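Local coordinates for uncharacterized protein (Bacteroides ovatus, PDB 3P02), which is of unknown function but joins a mainly beta N-terminal region of probable E-set type to a C-terminal beta region of the BT_3044-like family, at residues F154-R160 with S312-W317; V27-Y31 with P306-Q310; D206-Y210 with F276-T280. All coordinates share one frame; numbering follows the deposited sequence.

Contact 1 of 3, residues F154-R160 with S312-W317; sequences FNEFSGR and SDSKWW. With EDO (1,2-ethanediol), chain C.
Trp317 O, part of the C-terminal carboxylate, is gripped twice by Arg160: NE lies 2.9 Å from Trp317 O and NH2 3.2 Å from the same oxygen. Both nitrogens reach it from one face of the carboxylate plane, while the oxygen itself sits at the guanidinium edge, in that group's plane. A bend at chi3 (-63°) turns the Arg160 head back to the chain end, and NH2 also makes a weak bond to Ser312 O. Glu182 forms a salt bridge with NH1. The backbones join where Arg160 N donates to Lys315 O at 2.7 Å, nearly straight at 165°. Gly159 CA lies 3.2 Å from Lys315 O, where a side chain would clash. Beyond this polar end, Phe154, Trp316 and Trp317 form an aromatic cluster. The Trp317 edge meets the Phe154 face in a T-shaped pair, CZ3 lying 3.4 Å from Phe154 CD1, and Phe154 CD2 stands over the Trp316 ring. Trp316 NE1 gives Asn155 O only a weak bond, whereas Trp317 NE1 is taken by Gln310 O. The charge of the terminal carboxylate is thus probably offset by Arg160, while the Trp317 indole is fixed by Phe154 and Gln310.

Contact 2 of 3, residues V27-Y31 with P306-Q310; sequences VHVRY and PDEDQ
The His28 imidazole carries the Glu308 carbonyl at its edge, in the ring plane, and stacks on the Trp317 ring; the Arg30 guanidinium likewise holds Asp307 and a water at its edge. Here the face of strand 25-30 that bears His28 and Arg30 receives a 3-10 turn spanning 307-309 from the C-terminal tail; the strand itself pairs in parallel with strand 146-154. His28 ND1 donates to Glu308 O at 2.6 Å, and the bond is close to straight at 172°. Replacing His28 with alanine would probably leave the Glu308 carbonyl without this donor and the Trp317 ring without its stacking partner. Two residues on, Arg30 NH2 forms a salt bridge with Asp307 OD2 at 2.9 Å, met from above the carboxylate plane; the two flat groups are turned 64° apart. The Arg30 chain is extended up to CG and CD, then bends at chi3 (-80°) to bring NH2 to the acid. Between these two direct bonds Glu308 folds back at its second torsion, laying its CG 3.3 Å from His28 O. Its carboxylate works through water: one molecule links OD2 of Asp307, NE of Arg30 and OE2 of Glu308, and another accepts from Arg30 N at 2.8 Å while donating to Glu308 OE2 at 2.7 Å.

Contact 3 of 3, residues D206-Y210 with F276-T280; sequences DRINY and FVDYT
Thr280 OG1 and Tyr210 OH meet at 2.7 Å, the tyrosine hydroxyl donating, and Thr280 OG1 in turn donates to Asp206 OD2 at 2.6 Å. The result is a chain of hydrogen bonds running from Tyr210 through Thr280 to Asp206, whose carboxylate is approached from above its plane. Tyr210 OH also accepts a weak bond from Tyr279 N, 3.1 Å away, so the phenol is held by groups arriving near its ring plane; Val277 O lies near that plane too, beside Tyr210 CE1 and 3.5 Å from it. Closer to the ring's root, Tyr210 CD1 rests 4.2 Å from Phe276 CE2. Asn209 packs its CB and amide carbon against the hydroxyl of Tyr279, the two side chains crossing at about a right angle; a water reaches Tyr279 OH, which Asn236 also binds. Around this shell, Asp278 OD1 accepts from Thr280 N at 3.1 Å, a reach allowed by placing CG trans to the main-chain N (chi1 176°). Arg200 bridges Asp206 and Asp278 by salt bridges and lies over Tyr210 in a cation-pi contact, probably easing the repulsion between the two acids; Ser281 also binds Asp278. The Asp278 bond makes an Asx turn where the chain passes from strand 262-278 toward strand 287-302, with the 3-10 turn that leads toward strand 211-220 docked against it.

Contacts 1 and 2 are neighbours, their centres about 9 Å apart, and they touch: Phe154 and Trp317 of contact 1 meet strand 25-30 and the 306-310 turn of contact 2. Their segments alternate along the chain, in the order 27-31, 154-160, 306-310, 312-317, and the C-terminal tail after strand 287-302 supplies the second half of both. The tail therefore lies where the mixed sheet carrying strands 25-30 and 146-154 meets the ten-stranded antiparallel sheet, tying the two together. Contact 3 falls between 154-160 and 306-310 in sequence and shares that larger sheet with contact 1, but its centre is about 25 Å from contact 1 and about 31 Å from contact 2.

Contact 1 of 3, residues F154-R160 with S312-W317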
loop_
_atom_site.group_PDB
_atom_site.type_symbol
_atom_site.label_atom_id
_atom_site.label_comp_id
_atom_site.label_asym_id
_atom_site.label_seq_id
_atom_site.Cartn_x
_atom_site.Cartn_y
_atom_site.Cartn_z
ATOM N N PHE A 154 -1.176 -6.271 1.142
ATOM C CA PHE A 154 -0.740 -6.648 2.476
ATOM C C PHE A 154 -0.582 -8.151 2.539
ATOM O O PHE A 154 -1.189 -8.869 1.750
ATOM C CB PHE A 154 -1.675 -6.140 3.598
ATOM C CG PHE A 154 -3.036 -6.796 3.690
ATOM C CD1 PHE A 154 -4.053 -6.448 2.807
ATOM C CD2 PHE A 154 -3.322 -7.707 4.702
ATOM C CE1 PHE A 154 -5.339 -6.969 2.954
ATOM C CE2 PHE A 154 -4.607 -8.244 4.841
ATOM C CZ PHE A 154 -5.611 -7.874 3.960
ATOM N N ASN A 155 0.283 -8.611 3.439
ATOM C CA ASN A 155 0.376 -10.043 3.677
ATOM C C ASN A 155 0.549 -10.185 5.210
ATOM O O ASN A 155 0.431 -9.189 5.928
ATOM C CB ASN A 155 1.484 -10.697 2.832
ATOM C CG ASN A 155 2.866 -10.180 3.129
ATOM O OD1 ASN A 155 3.153 -9.707 4.210
ATOM N ND2 ASN A 155 3.765 -10.303 2.170
ATOM N N GLU A 156 0.804 -11.389 5.722
ATOM C CA GLU A 156 0.953 -11.591 7.168
ATOM C C GLU A 156 2.105 -10.782 7.762
ATOM O O GLU A 156 2.077 -10.453 8.948
ATOM C CB GLU A 156 1.201 -13.085 7.455
ATOM C CG GLU A 156 1.413 -13.401 8.923
ATOM C CD GLU A 156 1.628 -14.858 9.275
ATOM O OE1 GLU A 156 1.583 -15.719 8.368
ATOM O OE2 GLU A 156 1.869 -15.130 10.471
ATOM N N PHE A 157 3.101 -10.448 6.936
ATOM C CA PHE A 157 4.354 -9.835 7.408
ATOM C C PHE A 157 4.609 -8.428 6.971
ATOM O O PHE A 157 5.741 -7.948 7.138
ATOM C CB PHE A 157 5.501 -10.694 6.824
ATOM C CG PHE A 157 5.287 -12.191 6.985
ATOM C CD1 PHE A 157 5.389 -12.792 8.234
ATOM C CD2 PHE A 157 4.935 -12.985 5.886
ATOM C CE1 PHE A 157 5.145 -14.157 8.390
ATOM C CE2 PHE A 157 4.722 -14.358 6.037
ATOM C CZ PHE A 157 4.846 -14.936 7.287
ATOM N N SER A 158 3.607 -7.762 6.384
ATOM C CA SER A 158 3.838 -6.446 5.796
ATOM C C SER A 158 3.362 -5.285 6.655
ATOM O O SER A 158 2.670 -5.449 7.653
ATOM C CB SER A 158 3.148 -6.379 4.435
ATOM O OG SER A 158 1.733 -6.417 4.587
ATOM N N GLY A 159 3.706 -4.083 6.211
ATOM C CA GLY A 159 3.187 -2.882 6.830
ATOM C C GLY A 159 4.171 -2.079 7.629
ATOM O O GLY A 159 5.378 -2.112 7.374
ATOM N N ARG A 160 3.637 -1.341 8.579
ATOM C CA ARG A 160 4.396 -0.354 9.342
ATOM C C ARG A 160 5.056 -1.000 10.552
ATOM O O ARG A 160 4.411 -1.173 11.577
ATOM C CB ARG A 160 3.498 0.830 9.741
ATOM C CG ARG A 160 2.914 1.522 8.498
ATOM C CD ARG A 160 2.080 2.750 8.849
ATOM N NE ARG A 160 0.912 2.400 9.638
ATOM C CZ ARG A 160 0.745 2.636 10.937
ATOM N NH1 ARG A 160 1.714 3.201 11.652
ATOM N NH2 ARG A 160 -0.388 2.295 11.536
ATOM N N SER A 312 -5.849 1.491 10.961
ATOM C CA SER A 312 -4.389 1.562 10.883
ATOM C C SER A 312 -3.694 0.908 12.096
ATOM O O SER A 312 -2.478 0.636 12.010
ATOM C CB SER A 312 -3.931 3.014 10.725
ATOM O OG SER A 312 -4.453 3.808 11.776
ATOM N N ASP A 313 -4.432 0.631 13.219
ATOM C CA ASP A 313 -3.798 -0.056 14.362
ATOM C C ASP A 313 -3.445 -1.535 13.998
ATOM O O ASP A 313 -2.688 -2.177 14.740
ATOM C CB ASP A 313 -4.652 0.007 15.633
ATOM C CG ASP A 313 -4.645 1.398 16.288
ATOM O OD1 ASP A 313 -3.828 2.246 15.876
ATOM O OD2 ASP A 313 -5.413 1.606 17.243
ATOM N N SER A 314 -3.926 -2.028 12.808
ATOM C CA SER A 314 -3.525 -3.326 12.280
ATOM C C SER A 314 -2.076 -3.256 11.818
ATOM O O SER A 314 -1.428 -4.292 11.674
ATOM C CB SER A 314 -4.401 -3.716 11.092
ATOM O OG SER A 314 -4.147 -2.811 10.020
ATOM N N LYS A 315 -1.597 -2.019 11.537
ATOM C CA LYS A 315 -0.252 -1.727 11.031
ATOM C C LYS A 315 -0.048 -2.225 9.588
ATOM O O LYS A 315 1.049 -2.102 9.065
ATOM C CB LYS A 315 0.875 -2.258 11.946
ATOM C CG LYS A 315 0.719 -1.952 13.434
ATOM C CD LYS A 315 0.615 -0.445 13.750
ATOM C CE LYS A 315 0.257 -0.225 15.213
ATOM N NZ LYS A 315 1.360 -0.617 16.130
ATOM N N TRP A 316 -1.108 -2.729 8.905
ATOM C CA TRP A 316 -0.938 -3.115 7.494
ATOM C C TRP A 316 -0.936 -1.858 6.609
ATOM O O TRP A 316 -0.508 -1.908 5.459
ATOM C CB TRP A 316 -2.078 -4.025 7.063
ATOM C CG TRP A 316 -1.902 -5.441 7.484
ATOM C CD1 TRP A 316 -0.800 -6.233 7.309
ATOM C CD2 TRP A 316 -2.927 -6.286 8.007
ATOM N NE1 TRP A 316 -1.068 -7.513 7.746
ATOM C CE2 TRP A 316 -2.367 -7.575 8.171
ATOM C CE3 TRP A 316 -4.283 -6.087 8.315
ATOM C CZ2 TRP A 316 -3.121 -8.668 8.640
ATOM C CZ3 TRP A 316 -5.022 -7.162 8.785
ATOM C CH2 TRP A 316 -4.443 -8.436 8.952
ATOM N N TRP A 317 -1.497 -0.768 7.144
ATOM C CA TRP A 317 -1.642 0.543 6.492
ATOM C C TRP A 317 -1.769 1.606 7.586
ATOM O O TRP A 317 -1.612 1.255 8.776
ATOM C CB TRP A 317 -2.857 0.569 5.515
ATOM C CG TRP A 317 -4.040 -0.180 6.048
ATOM C CD1 TRP A 317 -4.911 0.239 7.010
ATOM C CD2 TRP A 317 -4.441 -1.513 5.693
ATOM N NE1 TRP A 317 -5.848 -0.740 7.260
ATOM C CE2 TRP A 317 -5.586 -1.827 6.460
ATOM C CE3 TRP A 317 -3.962 -2.465 4.769
ATOM C CZ2 TRP A 317 -6.211 -3.081 6.399
ATOM C CZ3 TRP A 317 -4.594 -3.695 4.704
ATOM C CH2 TRP A 317 -5.684 -4.000 5.526
ATOM O OXT TRP A 317 -1.979 2.801 7.253
HETATM C C1 EDO C . 5.121 0.667 14.334
HETATM O O1 EDO C . 4.252 -0.393 13.949
HETATM C C2 EDO C . 4.291 1.894 14.652
HETATM O O2 EDO C . 3.294 1.579 15.635
HETATM O O HOH W 1 0.834 -3.872 4.085
HETATM O O HOH W 2 -1.140 3.052 14.129
#

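Contact 2 of 3, residues V27-Y31 with P306-Q310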
loop_
_atom_site.group_PDB
_atom_site.type_symbol
_atom_site.label_atom_id
_atom_site.label_comp_id
_atom_site.label_asym_id
_atom_site.label_seq_id
_atom_site.Cartn_x
_atom_site.Cartn_y
_atom_site.Cartn_z
ATOM N N VAL A 27 -7.682 0.716 -1.284
ATOM C CA VAL A 27 -8.330 -0.582 -1.481
ATOM C C VAL A 27 -7.364 -1.618 -0.945
ATOM O O VAL A 27 -6.290 -1.806 -1.507
ATOM C CB VAL A 27 -8.683 -0.811 -2.984
ATOM C CG1 VAL A 27 -9.248 -2.217 -3.193
ATOM C CG2 VAL A 27 -9.700 0.237 -3.469
ATOM N N HIS A 28 -7.732 -2.284 0.150
ATOM C CA HIS A 28 -6.825 -3.215 0.807
ATOM C C HIS A 28 -6.894 -4.588 0.168
ATOM O O HIS A 28 -7.943 -5.233 0.183
ATOM C CB HIS A 28 -7.185 -3.293 2.295
ATOM C CG HIS A 28 -7.145 -1.969 2.978
ATOM N ND1 HIS A 28 -8.080 -1.630 3.933
ATOM C CD2 HIS A 28 -6.291 -0.927 2.807
ATOM C CE1 HIS A 28 -7.751 -0.416 4.331
ATOM N NE2 HIS A 28 -6.689 0.051 3.669
ATOM N N VAL A 29 -5.765 -5.042 -0.397
ATOM C CA VAL A 29 -5.731 -6.300 -1.145
ATOM C C VAL A 29 -4.720 -7.275 -0.533
ATOM O O VAL A 29 -3.509 -7.023 -0.593
ATOM C CB VAL A 29 -5.431 -6.071 -2.663
ATOM C CG1 VAL A 29 -5.489 -7.412 -3.423
ATOM C CG2 VAL A 29 -6.420 -5.055 -3.288
ATOM N N ARG A 30 -5.209 -8.431 -0.047
ATOM C CA ARG A 30 -4.290 -9.447 0.483
ATOM C C ARG A 30 -3.545 -10.178 -0.618
ATOM O O ARG A 30 -4.172 -10.681 -1.552
ATOM C CB ARG A 30 -5.009 -10.484 1.359
ATOM C CG ARG A 30 -3.981 -11.460 1.956
ATOM C CD ARG A 30 -4.590 -12.477 2.858
ATOM N NE ARG A 30 -4.854 -11.954 4.200
ATOM C CZ ARG A 30 -3.983 -11.925 5.204
ATOM N NH1 ARG A 30 -2.702 -12.221 4.992
ATOM N NH2 ARG A 30 -4.361 -11.504 6.398
ATOM N N TYR A 31 -2.218 -10.276 -0.467
ATOM C CA TYR A 31 -1.374 -11.105 -1.301
ATOM C C TYR A 31 -1.285 -12.479 -0.610
ATOM O O TYR A 31 -0.544 -12.641 0.382
ATOM C CB TYR A 31 0.031 -10.508 -1.525
ATOM C CG TYR A 31 0.645 -10.866 -2.869
ATOM C CD1 TYR A 31 0.826 -12.194 -3.251
ATOM C CD2 TYR A 31 1.068 -9.876 -3.750
ATOM C CE1 TYR A 31 1.371 -12.523 -4.499
ATOM C CE2 TYR A 31 1.606 -10.191 -4.997
ATOM C CZ TYR A 31 1.785 -11.513 -5.355
ATOM O OH TYR A 31 2.311 -11.803 -6.592
ATOM N N PRO A 306 -13.558 -8.209 8.891
ATOM C CA PRO A 306 -12.609 -8.743 7.911
ATOM C C PRO A 306 -11.259 -7.994 7.963
ATOM O O PRO A 306 -11.191 -6.800 8.349
ATOM C CB PRO A 306 -13.300 -8.468 6.558
ATOM C CG PRO A 306 -14.749 -8.403 6.890
ATOM C CD PRO A 306 -14.791 -7.716 8.220
ATOM N N ASP A 307 -10.196 -8.660 7.512
ATOM C CA ASP A 307 -8.843 -8.046 7.489
ATOM C C ASP A 307 -8.832 -6.712 6.749
ATOM O O ASP A 307 -8.179 -5.760 7.191
ATOM C CB ASP A 307 -7.851 -8.977 6.806
ATOM C CG ASP A 307 -7.580 -10.263 7.553
ATOM O OD1 ASP A 307 -7.764 -10.285 8.792
ATOM O OD2 ASP A 307 -7.163 -11.239 6.907
ATOM N N GLU A 308 -9.574 -6.633 5.625
ATOM C CA GLU A 308 -9.567 -5.426 4.789
ATOM C C GLU A 308 -10.246 -4.234 5.437
ATOM O O GLU A 308 -10.001 -3.096 5.001
ATOM C CB GLU A 308 -10.253 -5.718 3.432
ATOM C CG GLU A 308 -9.573 -6.807 2.635
ATOM C CD GLU A 308 -9.819 -8.245 3.060
ATOM O OE1 GLU A 308 -10.776 -8.505 3.831
ATOM O OE2 GLU A 308 -9.002 -9.106 2.665
ATOM N N ASP A 309 -11.082 -4.475 6.473
ATOM C CA ASP A 309 -11.809 -3.418 7.162
ATOM C C ASP A 309 -11.103 -2.981 8.432
ATOM O O ASP A 309 -11.632 -2.145 9.166
ATOM C CB ASP A 309 -13.232 -3.876 7.469
ATOM C CG ASP A 309 -14.025 -4.141 6.206
ATOM O OD1 ASP A 309 -13.820 -3.411 5.207
ATOM O OD2 ASP A 309 -14.776 -5.118 6.185
ATOM N N GLN A 310 -9.892 -3.537 8.702
ATOM C CA GLN A 310 -9.167 -3.107 9.919
ATOM C C GLN A 310 -8.689 -1.689 9.763
ATOM O O GLN A 310 -8.373 -1.266 8.645
ATOM C CB GLN A 310 -7.954 -4.004 10.207
ATOM C CG GLN A 310 -8.318 -5.499 10.420
ATOM C CD GLN A 310 -9.138 -5.758 11.655
ATOM O OE1 GLN A 310 -8.968 -5.109 12.688
ATOM N NE2 GLN A 310 -10.101 -6.693 11.559
HETATM O O HOH W 3 -7.969 -8.651 0.199
HETATM O O HOH W 4 -7.654 -11.248 4.088
#

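Contact 3 of 3, residues D206-Y210 with F276-T280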
loop_
_atom_site.group_PDB
_atom_site.type_symbol
_atom_site.label_atom_id
_atom_site.label_comp_id
_atom_site.label_asym_id
_atom_site.label_seq_id
_atom_site.Cartn_x
_atom_site.Cartn_y
_atom_site.Cartn_z
ATOM N N ASP A 206 15.429 7.961 -5.170
ATOM C CA ASP A 206 16.340 6.843 -5.453
ATOM C C ASP A 206 15.989 5.546 -4.708
ATOM O O ASP A 206 16.811 4.624 -4.684
ATOM C CB ASP A 206 17.794 7.263 -5.083
ATOM C CG ASP A 206 18.034 7.524 -3.603
ATOM O OD1 ASP A 206 17.131 7.182 -2.768
ATOM O OD2 ASP A 206 19.097 8.079 -3.271
ATOM N N ARG A 207 14.753 5.440 -4.152
ATOM C CA ARG A 207 14.436 4.313 -3.272
ATOM C C ARG A 207 14.663 2.911 -3.875
ATOM O O ARG A 207 15.117 2.033 -3.156
ATOM C CB ARG A 207 13.011 4.434 -2.732
ATOM C CG ARG A 207 11.926 4.298 -3.785
ATOM C CD ARG A 207 10.589 4.704 -3.211
ATOM N NE ARG A 207 9.531 4.560 -4.210
ATOM C CZ ARG A 207 9.305 5.439 -5.174
ATOM N NH1 ARG A 207 10.041 6.547 -5.262
ATOM N NH2 ARG A 207 8.308 5.250 -6.032
ATOM N N ILE A 208 14.349 2.689 -5.177
ATOM C CA ILE A 208 14.534 1.314 -5.715
ATOM C C ILE A 208 15.985 0.833 -5.552
ATOM O O ILE A 208 16.211 -0.351 -5.355
ATOM C CB ILE A 208 14.101 1.247 -7.195
ATOM C CG1 ILE A 208 12.577 1.468 -7.285
ATOM C CG2 ILE A 208 14.515 -0.103 -7.829
ATOM C CD1 ILE A 208 12.049 1.605 -8.822
ATOM N N ASN A 209 16.961 1.746 -5.623
ATOM C CA ASN A 209 18.375 1.363 -5.472
ATOM C C ASN A 209 18.706 0.765 -4.108
ATOM O O ASN A 209 19.775 0.167 -3.953
ATOM C CB ASN A 209 19.246 2.612 -5.626
ATOM C CG ASN A 209 19.079 3.250 -6.972
ATOM O OD1 ASN A 209 18.923 2.557 -7.977
ATOM N ND2 ASN A 209 19.251 4.559 -7.014
ATOM N N TYR A 210 17.827 1.016 -3.099
ATOM C CA TYR A 210 18.096 0.654 -1.703
ATOM C C TYR A 210 17.191 -0.459 -1.199
ATOM O O TYR A 210 17.120 -0.694 -0.002
ATOM C CB TYR A 210 17.993 1.932 -0.816
ATOM C CG TYR A 210 19.125 2.864 -1.184
ATOM C CD1 TYR A 210 20.411 2.650 -0.694
ATOM C CD2 TYR A 210 18.945 3.879 -2.131
ATOM C CE1 TYR A 210 21.492 3.395 -1.146
ATOM C CE2 TYR A 210 20.027 4.640 -2.586
ATOM C CZ TYR A 210 21.293 4.404 -2.075
ATOM O OH TYR A 210 22.363 5.140 -2.525
ATOM N N PHE A 276 26.117 -1.867 3.498
ATOM C CA PHE A 276 25.642 -1.390 2.205
ATOM C C PHE A 276 26.259 -0.049 1.975
ATOM O O PHE A 276 26.733 0.591 2.918
ATOM C CB PHE A 276 24.112 -1.329 2.108
ATOM C CG PHE A 276 23.536 -0.142 2.824
ATOM C CD1 PHE A 276 23.335 -0.168 4.208
ATOM C CD2 PHE A 276 23.207 1.024 2.119
ATOM C CE1 PHE A 276 22.856 0.964 4.869
ATOM C CE2 PHE A 276 22.757 2.160 2.789
ATOM C CZ PHE A 276 22.567 2.120 4.155
ATOM N N VAL A 277 26.219 0.403 0.724
ATOM C CA VAL A 277 26.791 1.684 0.362
ATOM C C VAL A 277 25.686 2.643 -0.094
ATOM O O VAL A 277 24.814 2.238 -0.884
ATOM C CB VAL A 277 27.842 1.453 -0.765
ATOM C CG1 VAL A 277 28.375 2.768 -1.321
ATOM C CG2 VAL A 277 28.991 0.572 -0.278
ATOM N N ASP A 278 25.756 3.891 0.356
ATOM C CA ASP A 278 24.891 4.953 -0.111
ATOM C C ASP A 278 25.733 5.680 -1.164
ATOM O O ASP A 278 26.687 6.391 -0.812
ATOM C CB ASP A 278 24.462 5.872 1.031
ATOM C CG ASP A 278 23.641 7.063 0.574
ATOM O OD1 ASP A 278 23.704 7.418 -0.650
ATOM O OD2 ASP A 278 22.944 7.657 1.422
ATOM N N TYR A 279 25.452 5.447 -2.449
ATOM C CA TYR A 279 26.260 6.038 -3.515
ATOM C C TYR A 279 25.506 7.176 -4.225
ATOM O O TYR A 279 25.913 7.595 -5.309
ATOM C CB TYR A 279 26.688 4.920 -4.513
ATOM C CG TYR A 279 25.522 4.246 -5.215
ATOM C CD1 TYR A 279 24.811 3.216 -4.600
ATOM C CD2 TYR A 279 25.148 4.619 -6.509
ATOM C CE1 TYR A 279 23.716 2.624 -5.223
ATOM C CE2 TYR A 279 24.087 4.000 -7.160
ATOM C CZ TYR A 279 23.378 2.996 -6.516
ATOM O OH TYR A 279 22.308 2.391 -7.143
ATOM N N THR A 280 24.379 7.668 -3.631
ATOM C CA THR A 280 23.582 8.688 -4.322
ATOM C C THR A 280 23.265 9.923 -3.472
ATOM O O THR A 280 22.927 10.947 -4.071
ATOM C CB THR A 280 22.252 8.070 -4.837
ATOM O OG1 THR A 280 21.573 7.447 -3.743
ATOM C CG2 THR A 280 22.471 7.019 -5.942
HETATM O O HOH W 5 21.834 2.850 -9.667
#